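Local coordinates for conserved domain protein (Porphyromonas gingivalis, PDB 3PNN) that probably acts as a glycosyltransferase that forms glycosidic linkages in the cytoplasm, built on an alpha/beta/alpha Rossmann-like fold, at residues Ile28-Gly31 with Asp37-Val40; Gly169-Gln172 with Leu178-Gly181; Ser214-Gly219 with Phe247-Val252. All blocks are in the same frame, centred on the assembly; numbering follows the deposited sequence.

Contact 1 of 3, residues Ile28-Gly31 with Asp37-Val40; sequences IGPG and DYSV
G29 and P30, in the loop that leads from strand 7-11 into helix 35-46, meet the phenol of Y38 in the first turn of that helix. The closest approaches are made by the hydroxyl: Y38 OH lies 3.3 Å from G29 CA and 3.5 Å from P30 CD. The glycine CA sits at the edge of the tyrosine ring, close to its plane, with Y38 CE2 at 4.1 Å from G29 CA, so the ring points into the loop end-on. The side chain of Y38 leaves the helix toward the loop, with CG anti to its carbonyl carbon (chi1 -71°). Strand 7-11, from which the loop departs, pairs in parallel with strands 50-55 and 118-122 in the Rossmann-like part of the fold. No direct hydrogen bond crosses between 28-31 and 37-40. A water links the two segments, accepting from G31 N at 2.8 Å and lying 2.9 Å from Y38 OH. Further out, the ring of Y38 meets Y298 edge-to-face, while I28 packs on V285, V286 and L289 of helix 282-294.

Contact 2 of 3, residues Gly169-Gln172 with Leu178-Gly181; sequences GVCQ and LLTG
Q172 of strand 166-173 faces two residues at once, T180 and G181 of strand 179-191, and the hairpin formed by these strands therefore carries a classic beta bulge. The backbone is the tight part. Q172 O accepts from T180 N at 2.8 Å along a nearly straight line (175° at the hydrogen), and Q172 N gives an equally short, 2.8 Å bond to G181 O. Q172 and G181 make the antiparallel hydrogen-bonded pair, their CA atoms 5.0 Å apart, while T180 is the extra residue, its backbone turned to helix-like angles. G181 O also receives a CA-H...O contact from C171 CA at 3.4 Å.

On the buried side, C171 CB packs against L179 CD1 at 3.6 Å. L179 has CG anti to its backbone N (chi1 -171°), which brings CD1 nearer to the 169-172 strand, beside C171 CB and 3.4 Å from Q172 O. The same leucine rests on V264 and V266 of strand 263-268 and on V253 and I257 of helix 249-259, so this face belongs to the interior of the fold.

The other side is loose. Q172 and T180 are exposed, and the glutamine chain bends at its second torsion, carrying the amide away from the hairpin partner. What remains between the two side chains is T180 OG1 beside Q172 CB, 3.3 Å away; the hydroxyl may also give a weak bond to Q172 O, though its proton has another acceptor within reach. The chemistry implies that the register at the bulge is set by the two short backbone bonds, while L179 and C171 pack on the buried side and the solvent-side groups add little directional hold.

Contact 3 of 3, residues Ser214-Gly219 with Phe247-Val252; sequences SMNMWG and FFIPFV
The methyl CG2 of I249, at the start of helix 249-259, sits over one face of the W218 indole, a CH-pi contact that seats the helix against the corner between strands 212-215 and 217-220. CG2 is 3.8 Å from the centroid of the five-membered ring, 25° off the ring normal, and its closest ring atom is W218 NE1 at 3.5 Å. The methyl lies toward the rim of the indole rather than at its middle. I249 brings it there by holding CG2 anti to its own backbone N. The other branch of the isoleucine reaches for the corner residue, with I249 CD1 4.1 Å from N216 OD1.

One shell out, the indole is held by the corner residue two positions earlier. W218 NE1 donates to N216 OD1, which lies in the ring plane; seen from the amide, however, the donor stands above the carbonyl plane, 47° out of it, and so is not on a lone pair. This bond limits rotation of the indole, while F220 and M151 also meet the tryptophan. The other end of the same amide is taken up by N122, to whose OD1 N216 ND2 is hydrogen-bonded, so the carboxamide is held at both its oxygen and its nitrogen.

An ST turn leads into the corner, where N216 adopts a left-handed backbone conformation that lets the chain change direction. On the helix side, F248 occupies the N-cap position, I249 also touches Y224 and V107, and I249 N is hydrogen-bonded to T103 OG1. The bond that defines the turn runs from N216 N to S214 OG, 3.1 Å long.

In the fold
Contacts 2 and 3 are joined through the sheet: strands 166-173 and 212-215 are neighbours in it, G169 O and S214 N lie 2.8 Å apart in a probable hydrogen bond, and the two centres are 11 Å apart. Helix 249-259 ties them again, since its start meets contact 3 while V253 and I257 meet L179 of contact 2. Contact 1 stands apart, its centre 30 Å from that of contact 2, though its nearest atoms come within about 7 Å of contact 3. A glycerol, probably from the crystallisation liquor, is about 5 Å from G29, and glycerol also lies about 4 Å from the N216 side chain; such molecules often mark pockets, but neither site can be assigned to a substrate.

Contact 1 of 3, residues Ile28-Gly31 with Asp37-Val40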
ATOM      1  N   ILE A  28       6.625 -17.888  -3.995  1.00 26.36           N
ATOM      2  CA  ILE A  28       5.273 -18.430  -3.960  1.00 27.85           C
ATOM      3  C   ILE A  28       4.681 -18.755  -5.339  1.00 30.52           C
ATOM      4  O   ILE A  28       3.810 -19.621  -5.451  1.00 28.27           O
ATOM      5  CB  ILE A  28       4.337 -17.484  -3.179  1.00 27.83           C
ATOM      6  CG1 ILE A  28       3.010 -18.167  -2.866  1.00 27.59           C
ATOM      7  CG2 ILE A  28       4.144 -16.143  -3.942  1.00 25.03           C
ATOM      8  CD1 ILE A  28       2.214 -17.466  -1.739  1.00 28.65           C
ATOM      9  N   GLY A  29       5.152 -18.077  -6.385  1.00 28.27           N
ATOM     10  CA  GLY A  29       4.699 -18.375  -7.737  1.00 26.49           C
ATOM     11  C   GLY A  29       5.326 -19.662  -8.255  1.00 27.81           C
ATOM     12  O   GLY A  29       6.264 -20.189  -7.652  1.00 30.70           O
ATOM     13  N   PRO A  30       4.817 -20.179  -9.386  1.00 29.10           N
ATOM     14  CA  PRO A  30       5.286 -21.476  -9.896  1.00 32.74           C
ATOM     15  C   PRO A  30       6.771 -21.495 -10.293  1.00 38.84           C
ATOM     16  O   PRO A  30       7.389 -22.565 -10.302  1.00 35.76           O
ATOM     17  CB  PRO A  30       4.381 -21.739 -11.111  1.00 36.42           C
ATOM     18  CG  PRO A  30       3.767 -20.410 -11.454  1.00 35.62           C
ATOM     19  CD  PRO A  30       3.678 -19.642 -10.158  1.00 24.85           C
ATOM     20  N   GLY A  31       7.341 -20.333 -10.601  1.00 27.92           N
ATOM     21  CA  GLY A  31       8.750 -20.242 -10.938  1.00 31.38           C
ATOM     22  C   GLY A  31       9.606 -19.775  -9.772  1.00 35.99           C
ATOM     23  O   GLY A  31      10.803 -19.524  -9.920  1.00 36.73           O
ATOM     24  N   ASP A  37       7.488  -9.503  -6.760  1.00 23.46           N
ATOM     25  CA  ASP A  37       7.891  -9.711  -8.152  1.00 22.95           C
ATOM     26  C   ASP A  37       6.726  -9.557  -9.130  1.00 22.49           C
ATOM     27  O   ASP A  37       6.889  -8.953 -10.194  1.00 26.74           O
ATOM     28  CB  ASP A  37       8.506 -11.106  -8.353  1.00 24.19           C
ATOM     29  CG  ASP A  37       9.887 -11.255  -7.701  1.00 29.56           C
ATOM     30  OD1 ASP A  37      10.560 -10.231  -7.432  1.00 26.87           O
ATOM     31  OD2 ASP A  37      10.284 -12.414  -7.461  1.00 31.23           O
ATOM     32  N   TYR A  38       5.571 -10.138  -8.804  1.00 23.22           N
ATOM     33  CA  TYR A  38       4.382  -9.951  -9.661  1.00 23.78           C
ATOM     34  C   TYR A  38       4.004  -8.469  -9.765  1.00 22.54           C
ATOM     35  O   TYR A  38       3.674  -7.993 -10.850  1.00 22.56           O
ATOM     36  CB  TYR A  38       3.198 -10.804  -9.172  1.00 24.04           C
ATOM     37  CG  TYR A  38       3.468 -12.259  -9.451  1.00 25.97           C
ATOM     38  CD1 TYR A  38       3.092 -12.836 -10.668  1.00 23.56           C
ATOM     39  CD2 TYR A  38       4.167 -13.044  -8.533  1.00 25.54           C
ATOM     40  CE1 TYR A  38       3.381 -14.165 -10.952  1.00 24.90           C
ATOM     41  CE2 TYR A  38       4.455 -14.388  -8.809  1.00 25.19           C
ATOM     42  CZ  TYR A  38       4.067 -14.933 -10.016  1.00 26.32           C
ATOM     43  OH  TYR A  38       4.364 -16.257 -10.306  1.00 29.62           O
ATOM     44  N   SER A  39       4.095  -7.737  -8.658  1.00 22.10           N
ATOM     45  CA  SER A  39       3.778  -6.295  -8.693  1.00 21.91           C
ATOM     46  C   SER A  39       4.721  -5.537  -9.610  1.00 24.07           C
ATOM     47  O   SER A  39       4.284  -4.710 -10.412  1.00 23.64           O
ATOM     48  CB  SER A  39       3.843  -5.681  -7.296  1.00 26.98           C
ATOM     49  OG  SER A  39       2.760  -6.148  -6.510  1.00 27.60           O
ATOM     50  N   VAL A  40       6.018  -5.808  -9.480  1.00 23.00           N
ATOM     51  CA  VAL A  40       7.006  -5.116 -10.295  1.00 24.37           C
ATOM     52  C   VAL A  40       6.831  -5.471 -11.765  1.00 28.59           C
ATOM     53  O   VAL A  40       6.863  -4.595 -12.626  1.00 25.30           O
ATOM     54  CB  VAL A  40       8.456  -5.392  -9.816  1.00 27.49           C
ATOM     55  CG1 VAL A  40       9.473  -4.778 -10.792  1.00 26.87           C
ATOM     56  CG2 VAL A  40       8.641  -4.848  -8.394  1.00 24.61           C
TER
HETATM   57  O   HOH W   1       6.948 -17.547 -10.265  1.00 29.43           O

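Contact 2 of 3, residues Gly169-Gln172 with Leu178-Gly181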
ATOM      1  N   GLY A 169      -9.671  -0.822   4.882  1.00 35.11           N
ATOM      2  CA  GLY A 169     -10.100   0.564   4.801  1.00 32.62           C
ATOM      3  C   GLY A 169     -11.469   0.629   4.147  1.00 35.31           C
ATOM      4  O   GLY A 169     -11.584   0.515   2.924  1.00 29.80           O
ATOM      5  N   VAL A 170     -12.512   0.809   4.953  1.00 33.04           N
ATOM      6  CA  VAL A 170     -13.874   0.835   4.422  1.00 37.15           C
ATOM      7  C   VAL A 170     -14.196   2.219   3.865  1.00 35.48           C
ATOM      8  O   VAL A 170     -14.071   3.228   4.563  1.00 33.91           O
ATOM      9  CB  VAL A 170     -14.910   0.421   5.489  1.00 41.10           C
ATOM     10  CG1 VAL A 170     -16.316   0.581   4.939  1.00 36.95           C
ATOM     11  CG2 VAL A 170     -14.670  -1.025   5.915  1.00 36.84           C
ATOM     12  N   CYS A 171     -14.600   2.261   2.599  1.00 33.07           N
ATOM     13  CA  CYS A 171     -14.723   3.523   1.883  1.00 28.59           C
ATOM     14  C   CYS A 171     -16.164   3.954   1.657  1.00 31.71           C
ATOM     15  O   CYS A 171     -17.015   3.133   1.345  1.00 33.77           O
ATOM     16  CB  CYS A 171     -14.071   3.386   0.509  1.00 29.51           C
ATOM     17  SG  CYS A 171     -12.310   3.175   0.613  1.00 34.48           S
ATOM     18  N   GLN A 172     -16.414   5.251   1.795  1.00 30.10           N
ATOM     19  CA  GLN A 172     -17.670   5.841   1.343  1.00 36.17           C
ATOM     20  C   GLN A 172     -17.368   6.524   0.026  1.00 33.19           C
ATOM     21  O   GLN A 172     -16.438   7.325  -0.052  1.00 30.48           O
ATOM     22  CB  GLN A 172     -18.178   6.866   2.353  1.00 32.66           C
ATOM     23  CG  GLN A 172     -18.255   6.308   3.769  1.00 38.86           C
ATOM     24  CD  GLN A 172     -19.122   5.067   3.831  1.00 48.64           C
ATOM     25  OE1 GLN A 172     -20.210   5.037   3.256  1.00 44.97           O
ATOM     26  NE2 GLN A 172     -18.640   4.031   4.518  1.00 46.88           N
ATOM     27  N   LEU A 178     -16.123   9.669  -6.249  1.00 29.55           N
ATOM     28  CA  LEU A 178     -15.161  10.342  -5.384  1.00 30.76           C
ATOM     29  C   LEU A 178     -15.275   9.838  -3.952  1.00 27.26           C
ATOM     30  O   LEU A 178     -16.382   9.672  -3.423  1.00 29.56           O
ATOM     31  CB  LEU A 178     -15.364  11.856  -5.417  1.00 28.86           C
ATOM     32  CG  LEU A 178     -15.098  12.531  -6.764  1.00 32.09           C
ATOM     33  CD1 LEU A 178     -15.525  14.002  -6.679  1.00 38.91           C
ATOM     34  CD2 LEU A 178     -13.623  12.401  -7.158  1.00 31.20           C
ATOM     35  N   LEU A 179     -14.117   9.597  -3.346  1.00 27.81           N
ATOM     36  CA  LEU A 179     -14.015   9.133  -1.967  1.00 31.90           C
ATOM     37  C   LEU A 179     -14.478  10.241  -1.030  1.00 31.22           C
ATOM     38  O   LEU A 179     -13.987  11.371  -1.103  1.00 32.79           O
ATOM     39  CB  LEU A 179     -12.551   8.773  -1.651  1.00 29.71           C
ATOM     40  CG  LEU A 179     -12.284   8.076  -0.320  1.00 31.56           C
ATOM     41  CD1 LEU A 179     -13.049   6.763  -0.290  1.00 27.92           C
ATOM     42  CD2 LEU A 179     -10.766   7.855  -0.075  1.00 30.89           C
ATOM     43  N   THR A 180     -15.429   9.944  -0.157  1.00 29.62           N
ATOM     44  CA  THR A 180     -15.879  10.964   0.786  1.00 31.87           C
ATOM     45  C   THR A 180     -15.424  10.619   2.195  1.00 36.57           C
ATOM     46  O   THR A 180     -15.470  11.460   3.090  1.00 35.54           O
ATOM     47  CB  THR A 180     -17.411  11.146   0.773  1.00 36.76           C
ATOM     48  OG1 THR A 180     -18.032   9.925   1.181  1.00 35.53           O
ATOM     49  CG2 THR A 180     -17.896  11.522  -0.616  1.00 41.17           C
ATOM     50  N   GLY A 181     -14.978   9.382   2.388  1.00 32.69           N
ATOM     51  CA  GLY A 181     -14.489   8.959   3.691  1.00 35.21           C
ATOM     52  C   GLY A 181     -13.834   7.596   3.628  1.00 36.72           C
ATOM     53  O   GLY A 181     -14.253   6.732   2.864  1.00 34.27           O
TER

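Contact 3 of 3, residues Ser214-Gly219 with Phe247-Val252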
ATOM      1  N   SER A 214     -10.285   0.052   0.450  1.00 30.45           N
ATOM      2  CA  SER A 214      -8.901   0.328   0.098  1.00 30.76           C
ATOM      3  C   SER A 214      -8.047  -0.897   0.414  1.00 30.41           C
ATOM      4  O   SER A 214      -8.256  -1.555   1.438  1.00 33.00           O
ATOM      5  CB  SER A 214      -8.383   1.533   0.898  1.00 33.97           C
ATOM      6  OG  SER A 214      -6.971   1.639   0.784  1.00 33.83           O
HETATM    7  N   MSE A 215      -7.094  -1.209  -0.464  1.00 25.44           N
HETATM    8  CA  MSE A 215      -6.076  -2.232  -0.177  1.00 23.78           C
HETATM    9  C   MSE A 215      -4.698  -1.572  -0.188  1.00 27.90           C
HETATM   10  O   MSE A 215      -3.668  -2.224  -0.429  1.00 26.34           O
HETATM   11  CB  MSE A 215      -6.134  -3.400  -1.183  1.00 26.81           C
HETATM   12  CG  MSE A 215      -7.491  -4.123  -1.200  1.00 27.01           C
HETATM   13 SE   MSE A 215      -7.984  -4.842   0.557  0.71 36.03          SE
HETATM   14  CE  MSE A 215      -6.617  -6.196   0.721  1.00 43.44           C
ATOM     15  N   ASN A 216      -4.695  -0.274   0.096  1.00 27.01           N
ATOM     16  CA  ASN A 216      -3.472   0.535   0.149  1.00 26.60           C
ATOM     17  C   ASN A 216      -2.771   0.666  -1.206  1.00 29.93           C
ATOM     18  O   ASN A 216      -1.541   0.688  -1.272  1.00 32.67           O
ATOM     19  CB  ASN A 216      -2.496   0.003   1.205  1.00 27.44           C
ATOM     20  CG  ASN A 216      -2.058   1.077   2.196  1.00 36.34           C
ATOM     21  OD1 ASN A 216      -2.772   2.059   2.431  1.00 36.01           O
ATOM     22  ND2 ASN A 216      -0.882   0.879   2.804  1.00 46.65           N
HETATM   23  N   MSE A 217      -3.552   0.743  -2.283  1.00 22.23           N
HETATM   24  CA  MSE A 217      -3.016   1.097  -3.598  1.00 21.58           C
HETATM   25  C   MSE A 217      -3.501   2.503  -3.943  1.00 24.28           C
HETATM   26  O   MSE A 217      -4.668   2.688  -4.291  1.00 25.93           O
HETATM   27  CB  MSE A 217      -3.480   0.089  -4.666  1.00 24.46           C
HETATM   28  CG  MSE A 217      -3.023   0.417  -6.099  1.00 21.19           C
HETATM   29 SE   MSE A 217      -3.396  -1.107  -7.321  0.69 28.69          SE
HETATM   30  CE  MSE A 217      -1.607  -1.363  -8.038  1.00 31.98           C
ATOM     31  N   TRP A 218      -2.610   3.493  -3.843  1.00 22.71           N
ATOM     32  CA  TRP A 218      -2.991   4.905  -3.999  1.00 22.00           C
ATOM     33  C   TRP A 218      -2.228   5.531  -5.148  1.00 24.34           C
ATOM     34  O   TRP A 218      -1.161   5.039  -5.528  1.00 24.68           O
ATOM     35  CB  TRP A 218      -2.579   5.673  -2.748  1.00 24.24           C
ATOM     36  CG  TRP A 218      -3.183   5.181  -1.494  1.00 23.78           C
ATOM     37  CD1 TRP A 218      -2.646   4.294  -0.603  1.00 25.07           C
ATOM     38  CD2 TRP A 218      -4.448   5.573  -0.968  1.00 22.32           C
ATOM     39  NE1 TRP A 218      -3.515   4.110   0.451  1.00 27.48           N
ATOM     40  CE2 TRP A 218      -4.630   4.881   0.243  1.00 24.97           C
ATOM     41  CE3 TRP A 218      -5.454   6.442  -1.413  1.00 24.54           C
ATOM     42  CZ2 TRP A 218      -5.783   5.028   1.023  1.00 31.06           C
ATOM     43  CZ3 TRP A 218      -6.599   6.600  -0.628  1.00 27.95           C
ATOM     44  CH2 TRP A 218      -6.751   5.889   0.569  1.00 27.69           C
ATOM     45  N   GLY A 219      -2.744   6.642  -5.665  1.00 21.99           N
ATOM     46  CA  GLY A 219      -2.018   7.471  -6.621  1.00 24.32           C
ATOM     47  C   GLY A 219      -1.980   8.910  -6.121  1.00 26.60           C
ATOM     48  O   GLY A 219      -3.030   9.493  -5.841  1.00 24.62           O
ATOM     49  N   PHE A 247       0.932   6.860  12.432  1.00 37.94           N
ATOM     50  CA  PHE A 247       0.512   7.859  11.451  1.00 34.07           C
ATOM     51  C   PHE A 247       0.246   7.136  10.141  1.00 34.46           C
ATOM     52  O   PHE A 247       1.188   6.767   9.430  1.00 34.78           O
ATOM     53  CB  PHE A 247       1.650   8.877  11.302  1.00 36.08           C
ATOM     54  CG  PHE A 247       1.325  10.071  10.444  1.00 33.80           C
ATOM     55  CD1 PHE A 247       0.275  10.917  10.765  1.00 33.49           C
ATOM     56  CD2 PHE A 247       2.124  10.385   9.351  1.00 36.95           C
ATOM     57  CE1 PHE A 247      -0.007  12.039   9.988  1.00 33.36           C
ATOM     58  CE2 PHE A 247       1.851  11.510   8.568  1.00 31.28           C
ATOM     59  CZ  PHE A 247       0.784  12.333   8.886  1.00 34.43           C
ATOM     60  N   PHE A 248      -1.037   6.922   9.836  1.00 36.09           N
ATOM     61  CA  PHE A 248      -1.477   6.045   8.740  1.00 36.78           C
ATOM     62  C   PHE A 248      -1.961   6.816   7.520  1.00 31.24           C
ATOM     63  O   PHE A 248      -2.543   7.889   7.656  1.00 32.93           O
ATOM     64  CB  PHE A 248      -2.652   5.178   9.201  1.00 40.84           C
ATOM     65  CG  PHE A 248      -2.286   4.135  10.212  1.00 50.93           C
ATOM     66  CD1 PHE A 248      -1.427   3.102   9.879  1.00 60.48           C
ATOM     67  CD2 PHE A 248      -2.829   4.170  11.484  1.00 54.34           C
ATOM     68  CE1 PHE A 248      -1.094   2.131  10.805  1.00 63.85           C
ATOM     69  CE2 PHE A 248      -2.503   3.201  12.417  1.00 62.66           C
ATOM     70  CZ  PHE A 248      -1.635   2.181  12.074  1.00 61.78           C
ATOM     71  N   ILE A 249      -1.783   6.234   6.334  1.00 28.28           N
ATOM     72  CA  ILE A 249      -2.229   6.893   5.106  1.00 29.47           C
ATOM     73  C   ILE A 249      -3.741   7.235   5.078  1.00 33.39           C
ATOM     74  O   ILE A 249      -4.118   8.382   4.780  1.00 30.63           O
ATOM     75  CB  ILE A 249      -1.845   6.074   3.871  1.00 31.51           C
ATOM     76  CG1 ILE A 249      -0.319   5.961   3.767  1.00 32.52           C
ATOM     77  CG2 ILE A 249      -2.452   6.685   2.607  1.00 29.12           C
ATOM     78  CD1 ILE A 249       0.128   4.942   2.716  1.00 34.16           C
ATOM     79  N   PRO A 250      -4.612   6.249   5.377  1.00 34.34           N
ATOM     80  CA  PRO A 250      -6.062   6.510   5.364  1.00 37.96           C
ATOM     81  C   PRO A 250      -6.461   7.678   6.258  1.00 38.50           C
ATOM     82  O   PRO A 250      -7.370   8.438   5.905  1.00 35.29           O
ATOM     83  CB  PRO A 250      -6.667   5.222   5.937  1.00 44.07           C
ATOM     84  CG  PRO A 250      -5.634   4.187   5.774  1.00 43.97           C
ATOM     85  CD  PRO A 250      -4.299   4.867   5.787  1.00 38.64           C
ATOM     86  N   PHE A 251      -5.805   7.818   7.407  1.00 36.55           N
ATOM     87  CA  PHE A 251      -6.103   8.925   8.305  1.00 34.17           C
ATOM     88  C   PHE A 251      -5.852  10.281   7.651  1.00 40.38           C
ATOM     89  O   PHE A 251      -6.691  11.189   7.717  1.00 35.48           O
ATOM     90  CB  PHE A 251      -5.303   8.832   9.610  1.00 38.02           C
ATOM     91  CG  PHE A 251      -5.374  10.087  10.442  1.00 44.15           C
ATOM     92  CD1 PHE A 251      -6.383  10.262  11.372  1.00 47.64           C
ATOM     93  CD2 PHE A 251      -4.440  11.101  10.278  1.00 45.80           C
ATOM     94  CE1 PHE A 251      -6.458  11.421  12.128  1.00 51.37           C
ATOM     95  CE2 PHE A 251      -4.508  12.260  11.022  1.00 49.68           C
ATOM     96  CZ  PHE A 251      -5.518  12.422  11.950  1.00 53.83           C
ATOM     97  N   VAL A 252      -4.677  10.422   7.049  1.00 33.56           N
ATOM     98  CA  VAL A 252      -4.301  11.642   6.344  1.00 31.25           C
ATOM     99  C   VAL A 252      -5.221  11.912   5.158  1.00 30.78           C
ATOM    100  O   VAL A 252      -5.703  13.023   4.982  1.00 29.55           O
ATOM    101  CB  VAL A 252      -2.844  11.540   5.821  1.00 28.57           C
ATOM    102  CG1 VAL A 252      -2.542  12.687   4.868  1.00 32.07           C
ATOM    103  CG2 VAL A 252      -1.882  11.518   7.001  1.00 30.14           C
TER